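Local coordinates for protein uracil-dna glycosylase (Deinococcus radiodurans, PDB 4UQM) that belongs to the uracil-DNA glycosylase superfamily and folds around a four-stranded parallel sheet flanked by helices, at residues E161-K169 / R188-G196. The protein carries 1 engineered substitution. Numbering follows the deposited sequence. Where two conformers were deposited one is given.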
loop_
_atom_site.group_PDB
_atom_site.type_symbol
_atom_site.label_atom_id
_atom_site.label_comp_id
_atom_site.label_asym_id
_atom_site.label_seq_id
_atom_site.Cartn_x
_atom_site.Cartn_y
_atom_site.Cartn_z
ATOM N N GLU A 161 1.500 12.275 -4.451
ATOM C CA GLU A 161 2.231 12.337 -3.180
ATOM C C GLU A 161 1.566 13.213 -2.158
ATOM O O GLU A 161 1.602 12.876 -0.972
ATOM C CB GLU A 161 3.674 12.807 -3.403
ATOM C CG GLU A 161 4.548 11.825 -4.178
ATOM C CD GLU A 161 4.456 11.889 -5.697
ATOM O OE1 GLU A 161 3.586 12.625 -6.258
ATOM O OE2 GLU A 161 5.309 11.210 -6.350
ATOM N N HIS A 162 0.880 14.275 -2.586
ATOM C CA HIS A 162 0.130 15.086 -1.625
ATOM C C HIS A 162 -1.035 14.272 -1.059
ATOM O O HIS A 162 -1.355 14.358 0.110
ATOM C CB HIS A 162 -0.420 16.323 -2.318
ATOM C CG HIS A 162 0.619 17.279 -2.769
ATOM N ND1 HIS A 162 1.551 17.809 -1.906
ATOM C CD2 HIS A 162 0.838 17.855 -3.972
ATOM C CE1 HIS A 162 2.323 18.659 -2.573
ATOM N NE2 HIS A 162 1.928 18.679 -3.837
ATOM N N PHE A 163 -1.700 13.522 -1.918
ATOM C CA PHE A 163 -2.836 12.705 -1.473
ATOM C C PHE A 163 -2.371 11.584 -0.533
ATOM O O PHE A 163 -2.980 11.371 0.532
ATOM C CB PHE A 163 -3.546 12.107 -2.666
ATOM C CG PHE A 163 -4.711 11.229 -2.276
ATOM C CD1 PHE A 163 -5.904 11.806 -1.866
ATOM C CD2 PHE A 163 -4.566 9.841 -2.219
ATOM C CE1 PHE A 163 -6.950 10.997 -1.428
ATOM C CE2 PHE A 163 -5.608 9.034 -1.808
ATOM C CZ PHE A 163 -6.820 9.603 -1.440
ATOM N N THR A 164 -1.303 10.883 -0.886
ATOM C CA THR A 164 -0.849 9.832 0.014
ATOM C C THR A 164 -0.186 10.404 1.275
ATOM O O THR A 164 -0.242 9.762 2.323
ATOM C CB THR A 164 0.015 8.767 -0.678
ATOM O OG1 THR A 164 1.145 9.387 -1.250
ATOM C CG2 THR A 164 -0.792 8.045 -1.713
ATOM N N ASP A 165 0.357 11.620 1.237
ATOM C CA ASP A 165 0.698 12.330 2.516
ATOM C C ASP A 165 -0.536 12.454 3.413
ATOM O O ASP A 165 -0.467 12.235 4.614
ATOM C CB ASP A 165 1.223 13.764 2.265
ATOM C CG ASP A 165 2.682 13.829 1.752
ATOM O OD1 ASP A 165 3.385 12.799 1.765
ATOM O OD2 ASP A 165 3.061 14.973 1.387
ATOM N N ALA A 166 -1.674 12.855 2.827
ATOM C CA ALA A 166 -2.897 13.027 3.603
ATOM C C ALA A 166 -3.380 11.708 4.198
ATOM O O ALA A 166 -3.856 11.680 5.353
ATOM C CB ALA A 166 -3.987 13.697 2.762
ATOM N N VAL A 167 -3.212 10.616 3.471
ATOM C CA VAL A 167 -3.579 9.295 4.001
ATOM C C VAL A 167 -2.688 8.936 5.193
ATOM O O VAL A 167 -3.181 8.565 6.258
ATOM C CB VAL A 167 -3.520 8.219 2.919
ATOM C CG1 VAL A 167 -3.715 6.814 3.501
ATOM C CG2 VAL A 167 -4.535 8.472 1.796
ATOM N N ILE A 168 -1.381 9.105 5.027
ATOM C CA ILE A 168 -0.387 8.897 6.105
ATOM C C ILE A 168 -0.739 9.747 7.309
ATOM O O ILE A 168 -0.755 9.265 8.435
ATOM C CB ILE A 168 1.029 9.299 5.636
ATOM C CG1 ILE A 168 1.599 8.282 4.632
ATOM C CG2 ILE A 168 1.982 9.514 6.830
ATOM C CD1 ILE A 168 2.064 6.989 5.268
ATOM N N LYS A 169 -1.017 11.041 7.085
ATOM C CA LYS A 169 -1.374 11.934 8.171
ATOM C C LYS A 169 -2.638 11.487 8.912
ATOM O O LYS A 169 -2.684 11.592 10.136
ATOM C CB LYS A 169 -1.522 13.390 7.685
ATOM C CG LYS A 169 -0.137 14.008 7.363
ATOM C CD LYS A 169 -0.289 15.424 6.845
ATOM C CE LYS A 169 0.874 15.898 5.950
ATOM N NZ LYS A 169 0.620 17.188 5.242
ATOM N N ARG A 188 9.788 6.026 1.605
ATOM C CA ARG A 188 10.515 6.543 2.760
ATOM C C ARG A 188 10.490 8.061 2.909
ATOM O O ARG A 188 10.751 8.566 4.005
ATOM C CB ARG A 188 11.919 5.975 2.756
ATOM C CG ARG A 188 11.874 4.481 3.088
ATOM C CD ARG A 188 13.184 3.797 2.799
ATOM N NE ARG A 188 14.194 4.044 3.788
ATOM C CZ ARG A 188 15.383 3.430 3.819
ATOM N NH1 ARG A 188 15.754 2.588 2.856
ATOM N NH2 ARG A 188 16.204 3.691 4.819
ATOM N N LYS A 189 10.128 8.787 1.849
ATOM C CA LYS A 189 9.951 10.245 1.963
ATOM C C LYS A 189 8.839 10.604 2.965
ATOM O O LYS A 189 8.835 11.726 3.468
ATOM C CB LYS A 189 9.648 10.862 0.586
ATOM C CG LYS A 189 10.727 10.662 -0.446
ATOM C CD LYS A 189 10.553 11.464 -1.721
ATOM C CE LYS A 189 11.651 11.118 -2.723
ATOM N NZ LYS A 189 13.014 11.239 -2.206
ATOM N N LYS A 190 7.929 9.664 3.251
ATOM C CA LYS A 190 6.812 9.909 4.199
ATOM C C LYS A 190 7.262 9.852 5.673
ATOM O O LYS A 190 6.482 10.188 6.586
ATOM C CB LYS A 190 5.685 8.885 4.046
ATOM C CG LYS A 190 5.121 8.639 2.690
ATOM C CD LYS A 190 4.507 9.819 2.121
ATOM C CE LYS A 190 3.628 9.435 0.930
ATOM N NZ LYS A 190 3.431 10.642 0.133
ATOM N N LYS A 191 8.491 9.376 5.926
ATOM C CA LYS A 191 8.892 9.100 7.326
ATOM C C LYS A 191 8.706 10.274 8.269
ATOM O O LYS A 191 8.241 10.084 9.364
ATOM C CB LYS A 191 10.333 8.605 7.386
ATOM C CG LYS A 191 10.777 8.216 8.783
ATOM C CD LYS A 191 12.197 7.719 8.716
ATOM C CE LYS A 191 12.762 7.412 10.078
ATOM N NZ LYS A 191 14.237 7.291 9.878
ATOM N N LYS A 192 9.064 11.485 7.837
ATOM C CA LYS A 192 8.905 12.680 8.651
ATOM C C LYS A 192 7.483 13.011 9.116
ATOM O O LYS A 192 7.304 13.731 10.102
ATOM C CB LYS A 192 9.501 13.919 7.937
ATOM C CG LYS A 192 8.771 14.353 6.680
ATOM C CD LYS A 192 9.197 15.738 6.201
ATOM C CE LYS A 192 8.270 16.808 6.782
ATOM N NZ LYS A 192 8.645 18.212 6.515
ATOM N N LEU A 193 6.491 12.461 8.411
ATOM C CA LEU A 193 5.092 12.697 8.768
ATOM C C LEU A 193 4.651 11.813 9.922
ATOM O O LEU A 193 3.564 12.046 10.480
ATOM C CB LEU A 193 4.191 12.376 7.556
ATOM C CG LEU A 193 4.464 13.227 6.317
ATOM C CD1 LEU A 193 3.564 12.774 5.181
ATOM C CD2 LEU A 193 4.388 14.707 6.597
ATOM N N ILE A 194 5.399 10.739 10.212
ATOM C CA ILE A 194 5.008 9.773 11.232
ATOM C C ILE A 194 5.567 10.201 12.618
ATOM O O ILE A 194 6.642 9.835 13.048
ATOM C CB ILE A 194 5.364 8.344 10.833
ATOM C CG1 ILE A 194 4.730 8.027 9.451
ATOM C CG2 ILE A 194 4.831 7.377 11.887
ATOM C CD1 ILE A 194 5.480 7.004 8.688
ATOM N N THR A 195 4.822 11.062 13.275
ATOM C CA THR A 195 5.224 11.670 14.539
ATOM C C THR A 195 4.475 11.133 15.739
ATOM O O THR A 195 4.832 11.447 16.885
ATOM C CB THR A 195 4.888 13.165 14.481
ATOM O OG1 THR A 195 3.481 13.308 14.211
ATOM C CG2 THR A 195 5.659 13.852 13.405
ATOM N N GLY A 196 3.432 10.336 15.525
ATOM C CA GLY A 196 2.630 9.880 16.666
ATOM C C GLY A 196 3.457 9.086 17.671
ATOM O O GLY A 196 4.209 8.175 17.257
HETATM O O HOH W 1 6.213 13.278 1.920
#
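Three oxygens of helix 160-172 grip the NZ of K190. The shortest bond is a salt bridge, K190 NZ to D165 OD1 at 2.7 Å, in which NZ meets the oxygen from above the carboxylate, 46° out of its plane. K190 NZ also donates to T164 OG1 at 3.0 Å and, weakly, to E161 O at 3.1 Å, a carbonyl already taken by the N-H of D165. The T164 hydroxyl has a further partner in A143 O. A bend at chi2 (-62°), followed by an extended run, carries the lysine chain past I168, whose CG1, in the conformer given, lies 4.0 Å from K190 CG. In that same conformer the branch CG2 of I168 packs against L193 CB at 3.7 Å, the two side chains crossing nearly at right angles, and reaches I194 CG1 more loosely. L193 CD2 touches K169 CE, while a water donates to D165 OD1 and weakly to K189 O. These contacts fasten the loop between helix 185-188 and strand 200-204 to helix 160-172. Because K190 is buried, its aliphatic part beside I168 and its side chain also touching L80 of strand 77-81, pairing with D165 probably offsets the cost of enclosing its ammonium and would favour the charged form.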